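Local coordinates for protein exodeoxyribonuclease III (Neisseria meningitidis, PDB 2JC4) that is a metal-dependent 3'-5' exonuclease of the AP/ExoA family that probably trims DNA 3' ends during DNA repair, at residues A[88-93]-A[121-126]; A[105-110]-A[117-122]; A[133-138]-A[180-185]. All blocks are in the same frame, centred on the assembly; numbering follows the deposited sequence.

Contact 1 of 3, residues A[88-93]-A[121-126]; sequences QRRVIA and EQWFAA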
loop_
_atom_site.group_PDB
_atom_site.type_symbol
_atom_site.label_atom_id
_atom_site.label_comp_id
_atom_site.label_asym_id
_atom_site.label_seq_id
_atom_site.Cartn_x
_atom_site.Cartn_y
_atom_site.Cartn_z
ATOM N N GLN A 88 3.725 13.303 9.652
ATOM C CA GLN A 88 2.707 12.467 9.006
ATOM C C GLN A 88 3.088 10.987 9.020
ATOM O O GLN A 88 4.153 10.594 8.537
ATOM C CB GLN A 88 2.431 12.944 7.561
ATOM C CG GLN A 88 1.853 14.394 7.539
ATOM C CD GLN A 88 1.204 14.793 6.222
ATOM O OE1 GLN A 88 0.514 13.993 5.567
ATOM N NE2 GLN A 88 1.431 16.038 5.820
ATOM N N ARG A 89 2.185 10.177 9.556
ATOM C CA ARG A 89 2.488 8.765 9.815
ATOM C C ARG A 89 2.230 7.951 8.547
ATOM O O ARG A 89 1.115 7.552 8.289
ATOM C CB ARG A 89 1.674 8.272 11.009
ATOM C CG ARG A 89 1.958 9.058 12.308
ATOM C CD ARG A 89 3.485 9.242 12.526
ATOM N NE ARG A 89 3.809 9.582 13.924
ATOM C CZ ARG A 89 4.907 10.241 14.320
ATOM N NH1 ARG A 89 5.829 10.663 13.442
ATOM N NH2 ARG A 89 5.083 10.503 15.623
ATOM N N ARG A 90 3.297 7.716 7.771
ATOM C CA ARG A 90 3.147 7.180 6.382
ATOM C C ARG A 90 4.010 5.999 6.027
ATOM O O ARG A 90 3.771 5.368 4.998
ATOM C CB ARG A 90 3.484 8.270 5.382
ATOM C CG ARG A 90 2.437 9.376 5.366
ATOM C CD ARG A 90 2.812 10.389 4.356
ATOM N NE ARG A 90 1.782 11.430 4.241
ATOM C CZ ARG A 90 0.670 11.320 3.508
ATOM N NH1 ARG A 90 0.400 10.164 2.876
ATOM N NH2 ARG A 90 -0.192 12.349 3.446
ATOM N N VAL A 91 5.044 5.716 6.841
ATOM C CA VAL A 91 6.016 4.643 6.500
ATOM C C VAL A 91 6.327 3.830 7.770
ATOM O O VAL A 91 6.752 4.377 8.806
ATOM C CB VAL A 91 7.337 5.235 5.937
ATOM C CG1 VAL A 91 8.343 4.123 5.522
ATOM C CG2 VAL A 91 7.079 6.189 4.763
ATOM N N ILE A 92 6.100 2.529 7.686
ATOM C CA ILE A 92 6.545 1.621 8.726
ATOM C C ILE A 92 7.155 0.414 8.035
ATOM O O ILE A 92 6.643 -0.062 7.015
ATOM C CB ILE A 92 5.363 1.215 9.683
ATOM C CG1 ILE A 92 5.905 0.430 10.893
ATOM C CG2 ILE A 92 4.213 0.454 8.937
ATOM C CD1 ILE A 92 4.862 0.228 12.005
ATOM N N ALA A 93 8.269 -0.068 8.572
ATOM C CA ALA A 93 8.925 -1.256 8.009
ATOM C C ALA A 93 9.244 -2.266 9.110
ATOM O O ALA A 93 9.432 -1.901 10.264
ATOM C CB ALA A 93 10.207 -0.872 7.247
ATOM N N GLU A 121 6.396 15.349 -4.023
ATOM C CA GLU A 121 7.694 15.207 -4.700
ATOM C C GLU A 121 8.808 14.968 -3.694
ATOM O O GLU A 121 9.617 14.074 -3.871
ATOM C CB GLU A 121 7.997 16.452 -5.549
ATOM C CG GLU A 121 9.337 16.427 -6.307
ATOM C CD GLU A 121 9.588 17.723 -7.071
ATOM O OE1 GLU A 121 8.896 18.732 -6.847
ATOM O OE2 GLU A 121 10.484 17.715 -7.920
ATOM N N GLN A 122 8.856 15.777 -2.634
ATOM C CA GLN A 122 9.985 15.687 -1.691
ATOM C C GLN A 122 9.891 14.371 -0.910
ATOM O O GLN A 122 10.915 13.765 -0.556
ATOM C CB GLN A 122 9.936 16.861 -0.709
ATOM C CG GLN A 122 9.918 18.277 -1.373
ATOM C CD GLN A 122 9.541 19.419 -0.386
ATOM O OE1 GLN A 122 8.622 19.292 0.444
ATOM N NE2 GLN A 122 10.253 20.543 -0.493
ATOM N N TRP A 123 8.661 13.974 -0.601
ATOM C CA TRP A 123 8.376 12.774 0.178
ATOM C C TRP A 123 8.796 11.531 -0.648
ATOM O O TRP A 123 9.468 10.622 -0.150
ATOM C CB TRP A 123 6.884 12.753 0.581
ATOM C CG TRP A 123 6.537 11.637 1.509
ATOM C CD1 TRP A 123 6.511 11.674 2.887
ATOM C CD2 TRP A 123 6.203 10.313 1.136
ATOM N NE1 TRP A 123 6.154 10.436 3.384
ATOM C CE2 TRP A 123 5.989 9.581 2.325
ATOM C CE3 TRP A 123 6.098 9.655 -0.088
ATOM C CZ2 TRP A 123 5.662 8.233 2.317
ATOM C CZ3 TRP A 123 5.757 8.307 -0.085
ATOM C CH2 TRP A 123 5.535 7.625 1.105
ATOM N N PHE A 124 8.413 11.484 -1.921
ATOM C CA PHE A 124 8.869 10.364 -2.763
ATOM C C PHE A 124 10.398 10.267 -2.918
ATOM O O PHE A 124 10.963 9.147 -2.996
ATOM C CB PHE A 124 8.169 10.396 -4.123
ATOM C CG PHE A 124 6.887 9.596 -4.151
ATOM C CD1 PHE A 124 5.663 10.180 -3.784
ATOM C CD2 PHE A 124 6.914 8.253 -4.507
ATOM C CE1 PHE A 124 4.477 9.464 -3.785
ATOM C CE2 PHE A 124 5.715 7.498 -4.514
ATOM C CZ PHE A 124 4.499 8.100 -4.173
ATOM N N ALA A 125 11.060 11.427 -2.984
ATOM C CA ALA A 125 12.521 11.473 -3.075
ATOM C C ALA A 125 13.084 10.844 -1.814
ATOM O O ALA A 125 14.060 10.072 -1.865
ATOM C CB ALA A 125 13.000 12.918 -3.180
ATOM N N ALA A 126 12.490 11.194 -0.674
ATOM C CA ALA A 126 12.954 10.645 0.610
ATOM C C ALA A 126 12.672 9.134 0.687
ATOM O O ALA A 126 13.477 8.360 1.205
ATOM C CB ALA A 126 12.329 11.384 1.790
HETATM O O HOH W 1 5.925 10.859 6.288
#
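Arg90 and Trp123 face each other across backbones that stay well apart, their CA atoms 9.9 Å from one another, so side chains and one water span the gap between the start of strand 91-96 and helix 115-135. This is helix-on-sheet packing in the DNase I-like fold of the AP/ExoA nucleases, and it is buried. The helix supplies one large group, the indole of Trp123; its CG stands anti to the backbone N (chi1 -174°), which carries the ring off the helix toward the strand. Val91, beta-branched as suits a strand, brings CG2 to within 3.5 Å of Trp123 CZ2. Arg90 approaches the indole obliquely, CD lying by the five-membered ring, 3.5 Å from Trp123 NE1, and CB by CZ2. Its guanidinium is turned 69° from the indole plane, and with Arg90 CZ 5.8 Å from the centroid of the five-membered ring any cation-pi attraction is weak at best. Instead the charged end is held by oxygens: Arg90 NH2 donates to Gln88 OE1 at 2.8 Å, while NH1 bonds the carbonyl O of Tyr105, predicted to be an active-site residue. An arginine fits because its chain is apolar enough for the indole and its head ties several polar groups together. The buried indole N-H is satisfied by a water in the ring plane, which accepts from Trp123 NE1 at 2.9 Å and donates to Gln88 O at 2.9 Å.

Contact 2 of 3, residues A[105-110]-A[117-122]; sequences YCVNGE and FKYKEQ. With ACT (acetate ion), chain F.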
loop_
_atom_site.group_PDB
_atom_site.type_symbol
_atom_site.label_atom_id
_atom_site.label_comp_id
_atom_site.label_asym_id
_atom_site.label_seq_id
_atom_site.Cartn_x
_atom_site.Cartn_y
_atom_site.Cartn_z
ATOM N N TYR A 105 1.868 4.635 3.048
ATOM C CA TYR A 105 0.685 5.364 2.654
ATOM C C TYR A 105 1.225 6.660 2.023
ATOM O O TYR A 105 1.567 7.614 2.745
ATOM C CB TYR A 105 -0.249 5.656 3.865
ATOM C CG TYR A 105 -1.318 6.620 3.433
ATOM C CD1 TYR A 105 -2.044 6.371 2.264
ATOM C CD2 TYR A 105 -1.555 7.827 4.131
ATOM C CE1 TYR A 105 -3.022 7.284 1.804
ATOM C CE2 TYR A 105 -2.550 8.737 3.679
ATOM C CZ TYR A 105 -3.245 8.454 2.505
ATOM O OH TYR A 105 -4.183 9.336 1.990
ATOM N N CYS A 106 1.380 6.670 0.690
ATOM C CA CYS A 106 2.112 7.739 0.018
ATOM C C CYS A 106 1.247 8.978 -0.078
ATOM O O CYS A 106 -0.002 8.894 -0.106
ATOM C CB CYS A 106 2.542 7.342 -1.398
ATOM S SG CYS A 106 3.678 5.922 -1.416
ATOM N N VAL A 107 1.914 10.115 -0.179
ATOM C CA VAL A 107 1.220 11.402 -0.299
ATOM C C VAL A 107 0.253 11.426 -1.492
ATOM O O VAL A 107 0.647 11.177 -2.635
ATOM C CB VAL A 107 2.219 12.586 -0.395
ATOM C CG1 VAL A 107 1.477 13.919 -0.372
ATOM C CG2 VAL A 107 3.233 12.509 0.752
ATOM N N ASN A 108 -1.003 11.771 -1.222
ATOM C CA ASN A 108 -1.984 11.931 -2.274
ATOM C C ASN A 108 -1.550 12.997 -3.284
ATOM O O ASN A 108 -1.443 12.709 -4.485
ATOM C CB ASN A 108 -3.375 12.227 -1.683
ATOM C CG ASN A 108 -4.456 12.376 -2.774
ATOM O OD1 ASN A 108 -4.410 13.308 -3.586
ATOM N ND2 ASN A 108 -5.388 11.434 -2.813
ATOM N N GLY A 109 -1.302 14.221 -2.801
ATOM C CA GLY A 109 -0.799 15.292 -3.660
ATOM C C GLY A 109 -1.861 16.319 -3.992
ATOM O O GLY A 109 -1.520 17.451 -4.287
ATOM N N GLU A 110 -3.125 15.893 -3.965
ATOM C CA GLU A 110 -4.319 16.748 -4.124
ATOM C C GLU A 110 -4.577 17.195 -5.550
ATOM O O GLU A 110 -5.615 16.871 -6.123
ATOM C CB GLU A 110 -4.262 17.979 -3.203
ATOM C CG GLU A 110 -5.589 18.749 -3.110
ATOM C CD GLU A 110 -5.556 19.746 -1.961
ATOM O OE1 GLU A 110 -4.715 20.682 -2.001
ATOM O OE2 GLU A 110 -6.322 19.560 -1.009
ATOM N N PHE A 117 1.430 18.853 -3.633
ATOM C CA PHE A 117 2.141 18.172 -4.706
ATOM C C PHE A 117 3.669 18.356 -4.593
ATOM O O PHE A 117 4.445 17.471 -5.004
ATOM C CB PHE A 117 1.644 18.655 -6.084
ATOM C CG PHE A 117 2.003 17.723 -7.221
ATOM C CD1 PHE A 117 1.336 16.510 -7.364
ATOM C CD2 PHE A 117 2.995 18.060 -8.152
ATOM C CE1 PHE A 117 1.622 15.666 -8.428
ATOM C CE2 PHE A 117 3.295 17.192 -9.202
ATOM C CZ PHE A 117 2.607 15.999 -9.322
ATOM N N LYS A 118 4.112 19.520 -4.072
ATOM C CA LYS A 118 5.541 19.702 -3.790
ATOM C C LYS A 118 5.946 18.782 -2.631
ATOM O O LYS A 118 7.035 18.194 -2.660
ATOM C CB LYS A 118 5.915 21.174 -3.458
ATOM C CG LYS A 118 5.665 22.153 -4.622
ATOM C CD LYS A 118 6.940 22.872 -5.044
ATOM C CE LYS A 118 6.808 23.498 -6.434
ATOM N NZ LYS A 118 6.075 24.807 -6.375
ATOM N N TYR A 119 5.081 18.696 -1.616
ATOM C CA TYR A 119 5.260 17.731 -0.517
ATOM C C TYR A 119 5.388 16.339 -1.111
ATOM O O TYR A 119 6.338 15.635 -0.803
ATOM C CB TYR A 119 4.139 17.829 0.513
ATOM C CG TYR A 119 4.075 16.755 1.597
ATOM C CD1 TYR A 119 5.226 16.337 2.300
ATOM C CD2 TYR A 119 2.843 16.187 1.946
ATOM C CE1 TYR A 119 5.132 15.333 3.312
ATOM C CE2 TYR A 119 2.740 15.218 2.933
ATOM C CZ TYR A 119 3.899 14.784 3.601
ATOM O OH TYR A 119 3.767 13.839 4.583
ATOM N N LYS A 120 4.464 15.952 -1.991
ATOM C CA LYS A 120 4.521 14.631 -2.620
ATOM C C LYS A 120 5.887 14.369 -3.260
ATOM O O LYS A 120 6.455 13.286 -3.093
ATOM C CB LYS A 120 3.412 14.444 -3.676
ATOM C CG LYS A 120 3.238 12.999 -4.148
ATOM C CD LYS A 120 2.032 12.861 -5.115
ATOM C CE LYS A 120 1.691 11.375 -5.409
ATOM N NZ LYS A 120 0.361 11.204 -6.079
ATOM N N GLU A 121 6.396 15.349 -4.023
ATOM C CA GLU A 121 7.694 15.207 -4.700
ATOM C C GLU A 121 8.808 14.968 -3.694
ATOM O O GLU A 121 9.617 14.074 -3.871
ATOM C CB GLU A 121 7.997 16.452 -5.549
ATOM C CG GLU A 121 9.337 16.427 -6.307
ATOM C CD GLU A 121 9.588 17.723 -7.071
ATOM O OE1 GLU A 121 8.896 18.732 -6.847
ATOM O OE2 GLU A 121 10.484 17.715 -7.920
ATOM N N GLN A 122 8.856 15.777 -2.634
ATOM C CA GLN A 122 9.985 15.687 -1.691
ATOM C C GLN A 122 9.891 14.371 -0.910
ATOM O O GLN A 122 10.915 13.765 -0.556
ATOM C CB GLN A 122 9.936 16.861 -0.709
ATOM C CG GLN A 122 9.918 18.277 -1.373
ATOM C CD GLN A 122 9.541 19.419 -0.386
ATOM O OE1 GLN A 122 8.622 19.292 0.444
ATOM N NE2 GLN A 122 10.253 20.543 -0.493
HETATM C C ACT F . -7.910 9.381 -4.123
HETATM O O ACT F . -7.674 10.476 -4.675
HETATM O OXT ACT F . -8.587 9.395 -3.062
HETATM C CH3 ACT F . -7.364 8.153 -4.756
#
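Val107 and Lys120 carry the close-packed half of this contact, where the loop after strand 99-105 runs against helix 115-135. Val107 points its compact branched side chain at the helix. Its CG2 sits over one face of the Tyr119 ring, 3.8 Å from the centroid and displaced toward the rim, a CH-pi contact, while Val107 CG1 approaches Tyr119 CD2 at 3.5 Å. The tyrosine thus offers a flat apolar surface to the valine, yet its OH reaches beyond to bond Asp86.

Lys120 lies alongside the loop backbone. With CG anti to the backbone N (chi1 -168°) and the rest of the chain extended, its methylenes pass Val107 O and its ammonium arrives at the next carbonyl: Lys120 NZ donates to Asn108 O at 2.8 Å, from 41° above the carbonyl plane. NZ also forms a salt bridge with Glu172, whose carboxylate probably offsets its charge, and bonds the carbonyl O of Asn148. A lysine suits this place because its extended chain carries the ammonium from the helix to the loop carbonyl.

The loop turns here through an Asx turn, Asn108 OD1 accepting from Glu110 N at 2.9 Å, in the carbonyl plane on a lone pair. Gly109 within it has a positive phi (106°), readily reached by glycine, which has no CB to press on the preceding carbonyl O. The backbones are tight at this point: Gly109 CA lies 4.2 Å from Phe117 CA and 4.0 Å from Lys120 CD, and Gly109 O sits at the edge of the Phe117 ring.

The other side is looser. The Asn108 side chain leaves its CA away from the helix, and Asn108 ND2 donates at 3.1 Å to O of an acetate, probably picked up from the crystallisation liquor and also bonded by His167 NE2.

Contact 3 of 3, residues A[133-138]-A[180-185]; sequences DEMTRH and LDLGLT
Met135, near the C-terminal end of helix 115-135, reaches across to Leu182, Gly183 and Leu184, with 8.2 Å between the CA atoms of Met135 and Leu182. From a CB directed toward the opposing loop, the chain leads through CG, which is anti to the carbonyl carbon (chi1 -71°), and on to the sulfur. Met135 SD meets both leucines, 3.7 Å from Leu182 CB and 3.8 Å from Leu184 CG. A bend at chi3 (71°) then brings the methyl up to the carbonyls of Leu182 and Gly183, Met135 CE lying 3.4 Å from Gly183 O. The same methyl touches Leu184 CD2. This loop joins helix 170-180 to edge strand 185-186, so the contact packs one helix end against a helix-to-strand turn of the DNase I-like fold, away from the active site and the metal. Gly183 suits the turn because it leaves helical geometry with a positive phi, while the N-H groups of Gly183 and Leu184 both bond Leu180 O. Unbranched methionine can follow the uneven surface of the two leucines, both of which also touch Val131 of helix 115-135.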
loop_
_atom_site.group_PDB
_atom_site.type_symbol
_atom_site.label_atom_id
_atom_site.label_comp_id
_atom_site.label_asym_id
_atom_site.label_seq_id
_atom_site.Cartn_x
_atom_site.Cartn_y
_atom_site.Cartn_z
ATOM N N ASP A 133 18.580 2.108 0.310
ATOM C CA ASP A 133 19.428 1.703 1.416
ATOM C C ASP A 133 18.980 0.369 1.993
ATOM O O ASP A 133 19.820 -0.545 2.219
ATOM C CB ASP A 133 19.398 2.805 2.483
ATOM C CG ASP A 133 20.163 2.446 3.750
ATOM O OD1 ASP A 133 21.327 2.020 3.658
ATOM O OD2 ASP A 133 19.586 2.600 4.848
ATOM N N GLU A 134 17.669 0.229 2.201
ATOM C CA GLU A 134 17.106 -1.007 2.746
ATOM C C GLU A 134 17.411 -2.191 1.834
ATOM O O GLU A 134 17.750 -3.276 2.314
ATOM C CB GLU A 134 15.590 -0.874 2.978
ATOM C CG GLU A 134 15.188 0.046 4.121
ATOM C CD GLU A 134 15.334 -0.636 5.458
ATOM O OE1 GLU A 134 14.743 -1.706 5.640
ATOM O OE2 GLU A 134 16.052 -0.115 6.317
ATOM N N MET A 135 17.320 -1.973 0.523
ATOM C CA MET A 135 17.606 -3.036 -0.440
ATOM C C MET A 135 19.057 -3.593 -0.455
ATOM O O MET A 135 19.271 -4.718 -0.886
ATOM C CB MET A 135 17.221 -2.563 -1.841
ATOM C CG MET A 135 15.682 -2.464 -2.022
ATOM S SD MET A 135 15.313 -1.808 -3.651
ATOM C CE MET A 135 15.801 -3.256 -4.616
ATOM N N THR A 136 20.041 -2.811 0.009
ATOM C CA THR A 136 21.437 -3.321 0.105
ATOM C C THR A 136 21.601 -4.443 1.142
ATOM O O THR A 136 22.648 -5.081 1.205
ATOM C CB THR A 136 22.453 -2.224 0.522
ATOM O OG1 THR A 136 22.148 -1.760 1.847
ATOM C CG2 THR A 136 22.420 -1.052 -0.440
ATOM N N ARG A 137 20.601 -4.641 1.988
ATOM C CA ARG A 137 20.749 -5.554 3.113
ATOM C C ARG A 137 19.771 -6.706 3.100
ATOM O O ARG A 137 20.015 -7.722 3.743
ATOM C CB ARG A 137 20.604 -4.788 4.414
ATOM C CG ARG A 137 21.706 -3.846 4.637
ATOM C CD ARG A 137 21.604 -3.176 6.019
ATOM N NE ARG A 137 20.412 -2.368 6.247
ATOM C CZ ARG A 137 20.302 -1.108 5.853
ATOM N NH1 ARG A 137 21.285 -0.560 5.157
ATOM N NH2 ARG A 137 19.219 -0.397 6.123
ATOM N N HIS A 138 18.659 -6.550 2.385
ATOM C CA HIS A 138 17.597 -7.559 2.394
ATOM C C HIS A 138 17.292 -8.027 0.992
ATOM O O HIS A 138 16.640 -7.311 0.215
ATOM C CB HIS A 138 16.296 -6.996 2.999
ATOM C CG HIS A 138 16.466 -6.405 4.359
ATOM N ND1 HIS A 138 16.415 -7.159 5.511
ATOM C CD2 HIS A 138 16.670 -5.125 4.751
ATOM C CE1 HIS A 138 16.585 -6.368 6.555
ATOM N NE2 HIS A 138 16.729 -5.128 6.123
ATOM N N LEU A 180 10.931 1.509 -9.116
ATOM C CA LEU A 180 11.271 0.351 -9.943
ATOM C C LEU A 180 12.778 0.305 -10.306
ATOM O O LEU A 180 13.385 -0.784 -10.274
ATOM C CB LEU A 180 10.434 0.344 -11.231
ATOM C CG LEU A 180 8.905 0.263 -11.066
ATOM C CD1 LEU A 180 8.221 0.241 -12.429
ATOM C CD2 LEU A 180 8.467 -0.942 -10.195
ATOM N N ASP A 181 13.336 1.464 -10.676
ATOM C CA ASP A 181 14.769 1.644 -11.042
ATOM C C ASP A 181 15.776 1.286 -9.916
ATOM O O ASP A 181 16.969 1.008 -10.174
ATOM C CB ASP A 181 15.007 3.095 -11.479
ATOM C CG ASP A 181 14.379 3.418 -12.824
ATOM O OD1 ASP A 181 13.916 2.478 -13.519
ATOM O OD2 ASP A 181 14.351 4.633 -13.174
ATOM N N LEU A 182 15.286 1.213 -8.678
ATOM C CA LEU A 182 16.103 0.651 -7.584
ATOM C C LEU A 182 16.429 -0.837 -7.767
ATOM O O LEU A 182 17.376 -1.344 -7.136
ATOM C CB LEU A 182 15.430 0.854 -6.208
ATOM C CG LEU A 182 15.076 2.294 -5.867
ATOM C CD1 LEU A 182 14.279 2.386 -4.545
ATOM C CD2 LEU A 182 16.306 3.209 -5.860
ATOM N N GLY A 183 15.644 -1.521 -8.603
ATOM C CA GLY A 183 15.751 -2.960 -8.816
ATOM C C GLY A 183 14.565 -3.695 -8.209
ATOM O O GLY A 183 14.723 -4.707 -7.503
ATOM N N LEU A 184 13.381 -3.142 -8.449
ATOM C CA LEU A 184 12.119 -3.689 -7.951
ATOM C C LEU A 184 11.198 -3.882 -9.135
ATOM O O LEU A 184 11.351 -3.196 -10.133
ATOM C CB LEU A 184 11.471 -2.694 -6.986
ATOM C CG LEU A 184 12.168 -2.512 -5.639
ATOM C CD1 LEU A 184 11.436 -1.382 -4.942
ATOM C CD2 LEU A 184 12.077 -3.818 -4.787
ATOM N N THR A 185 10.278 -4.841 -9.008
ATOM C CA THR A 185 9.342 -5.260 -10.048
ATOM C C THR A 185 7.917 -4.949 -9.581
ATOM O O THR A 185 7.557 -5.287 -8.446
ATOM C CB THR A 185 9.500 -6.803 -10.267
ATOM O OG1 THR A 185 10.737 -7.055 -10.948
ATOM C CG2 THR A 185 8.362 -7.378 -11.100
#

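In the fold
From the N terminus, the chain first reaches 88-93, entering strand 91-96, then returns along strand 99-105 into the loop 105-110 and on into helix 115-135. Contact 2 closes the short loop between that strand and the helix. It is nested within the wider loop closed by contact 1, and both end on the same helical stretch. They touch where Gln88 CD packs by Tyr119 OH. Contact 3 follows in series, closing the excursion through strand 141-144 and helix 170-180. Helix 115-135 serves all three, joined to the strand-loop region by contacts 1 and 2 and, near its far end, to the turn before strand 185-186.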